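Long-range contacts in DltD domain-containing protein (Beauveria bassiana, PDB 7D78), which probably acts as a thioesterase that cyclises a polyketide chain into a medium-ring lactone: residues A53-P58 and I128-M133; K151-V156 and T257-V262. All blocks are in the same frame, centred on the assembly; numbering follows the deposited sequence. Where two conformers were deposited one is given.

Both contacts lie in the central, mostly parallel sheet of the alpha/beta-hydrolase fold, their centres about 9 Å apart. Contact 1 pairs strands 51-57 and 127-133, contact 2 pairs strands 150-156 and 259-264, and strands 127-133 and 150-156 are themselves neighbours, giving four adjacent parallel strands. Contact 1 is complete before contact 2 opens along the chain; helix 135-146 forms the crossover between them. Probable backbone hydrogen bonds join them, Lys151 N to Ile128 O and Val156 N to Gly132 O, and Trp131 packs its side chain against Val154. The result is a continuous parallel sheet of four strands, from whose strand 127-133 the probable nucleophile elbow follows.

Contact 1 (A53-P58 and I128-M133); sequences AIIMTP and ITLWGM
Met56 lays its methyl carbon CE over one face of the Trp131 indole, 3.5 Å from the centroid of the six-membered ring and only 11° off its normal, a CH-pi contact at the tightest part of this strand pair. A bend at chi3 (71°) folds CE back over the ring, while SD stays farther above it in a long Met-aromatic contact. Ile54 CG2 packs 3.6 Å from Trp131 CB, the methylene that carries the ring, and lies oblique to the ring itself. Met56 suits this place because its flexible thioether moulds to a large flat ring; Ile54 offers a methyl branch that fits beside CB. Helix 68-77 closes this side, its Phe75 meeting Trp131 edge-to-face.

Two water-bridged places contrast with this packing. One water lies 2.8 Å from Thr129 OG1, its link to Ala53 O weak. Another sits 2.7 Å from Thr57 OG1 and donates to Trp131 O, which also accepts the Thr57 N-H at 2.8 Å. That carbonyl is thus gripped twice, while the Thr57 hydroxyl has a second partner in Tyr85. Ile55 CB lies 3.8 Å from Leu130 CD2, and helix 103-118 packs on Ile55; small Ala53 meets the tip of Ile128.

Five backbone bonds tie the strands in parallel register; the last, Met133 N to Thr57 O, is the longest at 3.2 Å. Opposite Thr57, Gly132 brings no side chain at all. It would be the first glycine of a GxSxG pattern, so the pair is consistent with the central strands of an alpha/beta hydrolase leading into the nucleophile elbow.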
loop_
_atom_site.group_PDB
_atom_site.type_symbol
_atom_site.label_atom_id
_atom_site.label_comp_id
_atom_site.label_asym_id
_atom_site.label_seq_id
_atom_site.Cartn_x
_atom_site.Cartn_y
_atom_site.Cartn_z
ATOM N N ALA A 53 7.681 2.971 -27.343
ATOM C CA ALA A 53 8.094 1.854 -26.502
ATOM C C ALA A 53 6.909 1.328 -25.707
ATOM O O ALA A 53 6.111 2.106 -25.178
ATOM C CB ALA A 53 9.227 2.267 -25.548
ATOM N N ILE A 54 6.808 0.004 -25.613
ATOM C CA ILE A 54 5.787 -0.667 -24.817
ATOM C C ILE A 54 6.502 -1.427 -23.712
ATOM O O ILE A 54 7.348 -2.280 -23.996
ATOM C CB ILE A 54 4.934 -1.625 -25.664
ATOM C CG1 ILE A 54 4.266 -0.888 -26.831
ATOM C CG2 ILE A 54 3.926 -2.346 -24.786
ATOM C CD1 ILE A 54 3.674 -1.841 -27.865
ATOM N N ILE A 55 6.171 -1.119 -22.458
ATOM C CA ILE A 55 6.737 -1.811 -21.300
ATOM C C ILE A 55 5.706 -2.818 -20.812
ATOM O O ILE A 55 4.594 -2.433 -20.431
ATOM C CB ILE A 55 7.117 -0.827 -20.181
ATOM C CG1 ILE A 55 8.268 0.082 -20.618
ATOM C CG2 ILE A 55 7.498 -1.594 -18.891
ATOM C CD1 ILE A 55 8.317 1.421 -19.839
ATOM N N MET A 56 6.064 -4.105 -20.826
ATOM C CA MET A 56 5.140 -5.198 -20.538
ATOM C C MET A 56 5.432 -5.777 -19.156
ATOM O O MET A 56 6.544 -6.252 -18.906
ATOM C CB MET A 56 5.251 -6.302 -21.597
ATOM C CG MET A 56 4.929 -5.843 -23.023
ATOM S SD MET A 56 5.255 -7.137 -24.247
ATOM C CE MET A 56 3.943 -8.299 -23.883
ATOM N N THR A 57 4.420 -5.776 -18.282
ATOM C CA THR A 57 4.544 -6.350 -16.943
ATOM C C THR A 57 3.880 -7.721 -16.905
ATOM O O THR A 57 2.682 -7.824 -17.211
ATOM C CB THR A 57 3.904 -5.433 -15.898
ATOM O OG1 THR A 57 4.618 -4.185 -15.832
ATOM C CG2 THR A 57 3.960 -6.088 -14.515
ATOM N N PRO A 58 4.589 -8.781 -16.514
ATOM C CA PRO A 58 3.974 -10.113 -16.445
ATOM C C PRO A 58 2.976 -10.242 -15.300
ATOM O O PRO A 58 2.845 -9.382 -14.429
ATOM C CB PRO A 58 5.167 -11.054 -16.221
ATOM C CG PRO A 58 6.393 -10.241 -16.526
ATOM C CD PRO A 58 6.020 -8.816 -16.181
ATOM N N ILE A 128 5.428 6.502 -24.658
ATOM C CA ILE A 128 5.554 5.358 -23.751
ATOM C C ILE A 128 4.167 4.781 -23.476
ATOM O O ILE A 128 3.244 5.523 -23.112
ATOM C CB ILE A 128 6.230 5.765 -22.428
ATOM C CG1 ILE A 128 7.601 6.406 -22.667
ATOM C CG2 ILE A 128 6.306 4.569 -21.483
ATOM C CD1 ILE A 128 8.618 5.502 -23.372
ATOM N N THR A 129 4.026 3.458 -23.629
ATOM C CA THR A 129 2.804 2.718 -23.315
ATOM C C THR A 129 3.114 1.667 -22.257
ATOM O O THR A 129 4.179 1.037 -22.297
ATOM C CB THR A 129 2.216 2.038 -24.578
ATOM O OG1 THR A 129 1.652 3.036 -25.440
ATOM C CG2 THR A 129 1.115 0.992 -24.226
ATOM N N LEU A 130 2.204 1.505 -21.289
ATOM C CA LEU A 130 2.292 0.425 -20.310
ATOM C C LEU A 130 1.299 -0.674 -20.664
ATOM O O LEU A 130 0.119 -0.402 -20.932
ATOM C CB LEU A 130 2.034 0.915 -18.882
ATOM C CG LEU A 130 3.083 1.840 -18.248
ATOM C CD1 LEU A 130 2.837 1.987 -16.757
ATOM C CD2 LEU A 130 4.530 1.390 -18.539
ATOM N N TRP A 131 1.792 -1.910 -20.650
ATOM C CA TRP A 131 1.064 -3.106 -21.050
ATOM C C TRP A 131 1.217 -4.114 -19.922
ATOM O O TRP A 131 2.317 -4.288 -19.394
ATOM C CB TRP A 131 1.649 -3.651 -22.366
ATOM C CG TRP A 131 0.946 -4.816 -23.025
ATOM C CD1 TRP A 131 0.186 -4.772 -24.163
ATOM C CD2 TRP A 131 0.995 -6.195 -22.629
ATOM N NE1 TRP A 131 -0.255 -6.031 -24.488
ATOM C CE2 TRP A 131 0.227 -6.924 -23.563
ATOM C CE3 TRP A 131 1.603 -6.884 -21.569
ATOM C CZ2 TRP A 131 0.044 -8.309 -23.468
ATOM C CZ3 TRP A 131 1.420 -8.272 -21.477
ATOM C CH2 TRP A 131 0.652 -8.962 -22.424
ATOM N N GLY A 132 0.132 -4.759 -19.538
ATOM C CA GLY A 132 0.204 -5.718 -18.449
ATOM C C GLY A 132 -0.782 -6.841 -18.643
ATOM O O GLY A 132 -1.898 -6.634 -19.133
ATOM N N MET A 133 -0.377 -8.043 -18.237
ATOM C CA MET A 133 -1.242 -9.210 -18.291
ATOM C C MET A 133 -1.602 -9.669 -16.887
ATOM O O MET A 133 -0.728 -9.774 -16.021
ATOM C CB MET A 133 -0.584 -10.364 -19.042
ATOM C CG MET A 133 -1.482 -11.597 -19.105
ATOM S SD MET A 133 -1.061 -12.577 -20.538
ATOM C CE MET A 133 -2.147 -13.991 -20.310
HETATM O O HOH W 1 3.708 3.445 -27.313
HETATM O O HOH W 2 3.691 -2.451 -17.711
#

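Contact 2 (K151-V156 and T257-V262); sequences KALVMV and TPVLMV
Leu153 and Val259 stand side by side on one face of a parallel strand pair, part of the alpha/beta-hydrolase sheet.

Four backbone hydrogen bonds hold the pair. Leu153 gives its N-H to Pro258 O at 2.9 Å and accepts Leu260 N in return; Met155 then repeats the pattern, donating to Leu260 O at 2.8 Å and accepting from Val262 N. Each residue of 151-156 that bonds in this way uses both its N-H and its carbonyl, as parallel pairing requires.

The apolar contacts divide between two faces. On the first, Leu153 CD2 touches Val259 CG2 at 4.0 Å; chi1 of Val259 (49°) sets CG2 anti to its own N, near Leu153 O. Met155 CE also reaches Val259 and Met261, though Met155 has two conformers, so these contacts are doubtful in detail. Ala141 of helix 135-146 packs against Leu153 and Met155. On the second face Val154 CG1 meets Leu260 CD2 at 4.1 Å, and Met312 and Phe315 of helix 305-319 close over Leu260. Beta-branched valines favour extended backbone, and the leucines pack against the flanking helices.

At the start of the pair, Thr257 turns its methyl rather than its hydroxyl inward, with CG2 3.8 Å from Ala152 CA. The ladder is broken at the next position, since proline has no N-H to give: in place of a donor, Pro258 CD sits 3.3 Å from Lys151 O.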
loop_
_atom_site.group_PDB
_atom_site.type_symbol
_atom_site.label_atom_id
_atom_site.label_comp_id
_atom_site.label_asym_id
_atom_site.label_seq_id
_atom_site.Cartn_x
_atom_site.Cartn_y
_atom_site.Cartn_z
ATOM N N LYS A 151 1.354 7.157 -21.858
ATOM C CA LYS A 151 0.419 7.725 -22.825
ATOM C C LYS A 151 -0.703 6.773 -23.213
ATOM O O LYS A 151 -1.659 7.198 -23.877
ATOM C CB LYS A 151 1.179 8.160 -24.082
ATOM C CG LYS A 151 2.319 9.130 -23.797
ATOM C CD LYS A 151 1.802 10.418 -23.145
ATOM C CE LYS A 151 2.945 11.389 -22.821
ATOM N NZ LYS A 151 3.656 11.870 -24.049
ATOM N N ALA A 152 -0.604 5.503 -22.841
ATOM C CA ALA A 152 -1.671 4.541 -23.071
ATOM C C ALA A 152 -1.467 3.376 -22.120
ATOM O O ALA A 152 -0.349 3.100 -21.675
ATOM C CB ALA A 152 -1.704 4.033 -24.516
ATOM N N LEU A 153 -2.565 2.684 -21.842
ATOM C CA LEU A 153 -2.601 1.578 -20.897
ATOM C C LEU A 153 -3.328 0.417 -21.555
ATOM O O LEU A 153 -4.472 0.569 -21.990
ATOM C CB LEU A 153 -3.309 1.994 -19.609
ATOM C CG LEU A 153 -3.678 0.899 -18.613
ATOM C CD1 LEU A 153 -2.405 0.294 -18.018
ATOM C CD2 LEU A 153 -4.559 1.499 -17.519
ATOM N N VAL A 154 -2.671 -0.733 -21.638
ATOM C CA VAL A 154 -3.285 -1.950 -22.152
ATOM C C VAL A 154 -3.321 -2.958 -21.020
ATOM O O VAL A 154 -2.269 -3.351 -20.501
ATOM C CB VAL A 154 -2.520 -2.512 -23.357
ATOM C CG1 VAL A 154 -3.098 -3.860 -23.759
ATOM C CG2 VAL A 154 -2.581 -1.524 -24.513
ATOM N N MET A 155 -4.522 -3.361 -20.628
ATOM C CA MET A 155 -4.713 -4.359 -19.585
ATOM C C MET A 155 -5.307 -5.610 -20.210
ATOM O O MET A 155 -6.392 -5.565 -20.805
ATOM C CB MET A 155 -5.628 -3.842 -18.480
ATOM C CG MET A 155 -5.034 -2.719 -17.645
ATOM S SD MET A 155 -6.131 -2.305 -16.280
ATOM C CE MET A 155 -7.451 -1.459 -17.136
ATOM N N VAL A 156 -4.607 -6.724 -20.064
ATOM C CA VAL A 156 -5.102 -8.020 -20.505
ATOM C C VAL A 156 -5.513 -8.805 -19.269
ATOM O O VAL A 156 -4.705 -8.991 -18.350
ATOM C CB VAL A 156 -4.044 -8.770 -21.325
ATOM C CG1 VAL A 156 -4.565 -10.145 -21.749
ATOM C CG2 VAL A 156 -3.641 -7.931 -22.519
ATOM N N THR A 257 -5.763 8.583 -19.126
ATOM C CA THR A 257 -4.949 7.683 -19.941
ATOM C C THR A 257 -5.811 6.806 -20.843
ATOM O O THR A 257 -6.620 6.020 -20.330
ATOM C CB THR A 257 -4.101 6.813 -19.022
ATOM O OG1 THR A 257 -3.431 7.659 -18.080
ATOM C CG2 THR A 257 -3.079 6.016 -19.831
ATOM N N PRO A 258 -5.673 6.898 -22.167
ATOM C CA PRO A 258 -6.394 5.984 -23.062
ATOM C C PRO A 258 -6.131 4.539 -22.675
ATOM O O PRO A 258 -4.982 4.129 -22.484
ATOM C CB PRO A 258 -5.809 6.302 -24.445
ATOM C CG PRO A 258 -5.240 7.671 -24.333
ATOM C CD PRO A 258 -4.798 7.826 -22.901
ATOM N N VAL A 259 -7.202 3.762 -22.541
ATOM C CA VAL A 259 -7.090 2.428 -21.965
ATOM C C VAL A 259 -7.779 1.412 -22.862
ATOM O O VAL A 259 -8.938 1.593 -23.253
ATOM C CB VAL A 259 -7.656 2.370 -20.529
ATOM C CG1 VAL A 259 -9.042 3.004 -20.452
ATOM C CG2 VAL A 259 -7.683 0.915 -20.013
ATOM N N LEU A 260 -7.069 0.334 -23.159
ATOM C CA LEU A 260 -7.615 -0.833 -23.831
ATOM C C LEU A 260 -7.643 -1.980 -22.835
ATOM O O LEU A 260 -6.616 -2.293 -22.221
ATOM C CB LEU A 260 -6.764 -1.215 -25.047
ATOM C CG LEU A 260 -7.033 -2.602 -25.624
ATOM C CD1 LEU A 260 -8.409 -2.615 -26.288
ATOM C CD2 LEU A 260 -5.937 -2.967 -26.622
ATOM N N MET A 261 -8.810 -2.591 -22.657
ATOM C CA MET A 261 -8.931 -3.791 -21.844
ATOM C C MET A 261 -9.316 -4.978 -22.716
ATOM O O MET A 261 -10.276 -4.901 -23.497
ATOM C CB MET A 261 -9.966 -3.615 -20.736
ATOM C CG MET A 261 -10.090 -4.847 -19.851
ATOM S SD MET A 261 -11.314 -4.625 -18.551
ATOM C CE MET A 261 -10.673 -3.182 -17.706
ATOM N N VAL A 262 -8.580 -6.074 -22.563
ATOM C CA VAL A 262 -8.865 -7.338 -23.227
ATOM C C VAL A 262 -9.293 -8.340 -22.162
ATOM O O VAL A 262 -8.494 -8.709 -21.289
ATOM C CB VAL A 262 -7.647 -7.849 -24.006
ATOM C CG1 VAL A 262 -7.973 -9.176 -24.698
ATOM C CG2 VAL A 262 -7.179 -6.797 -25.010
#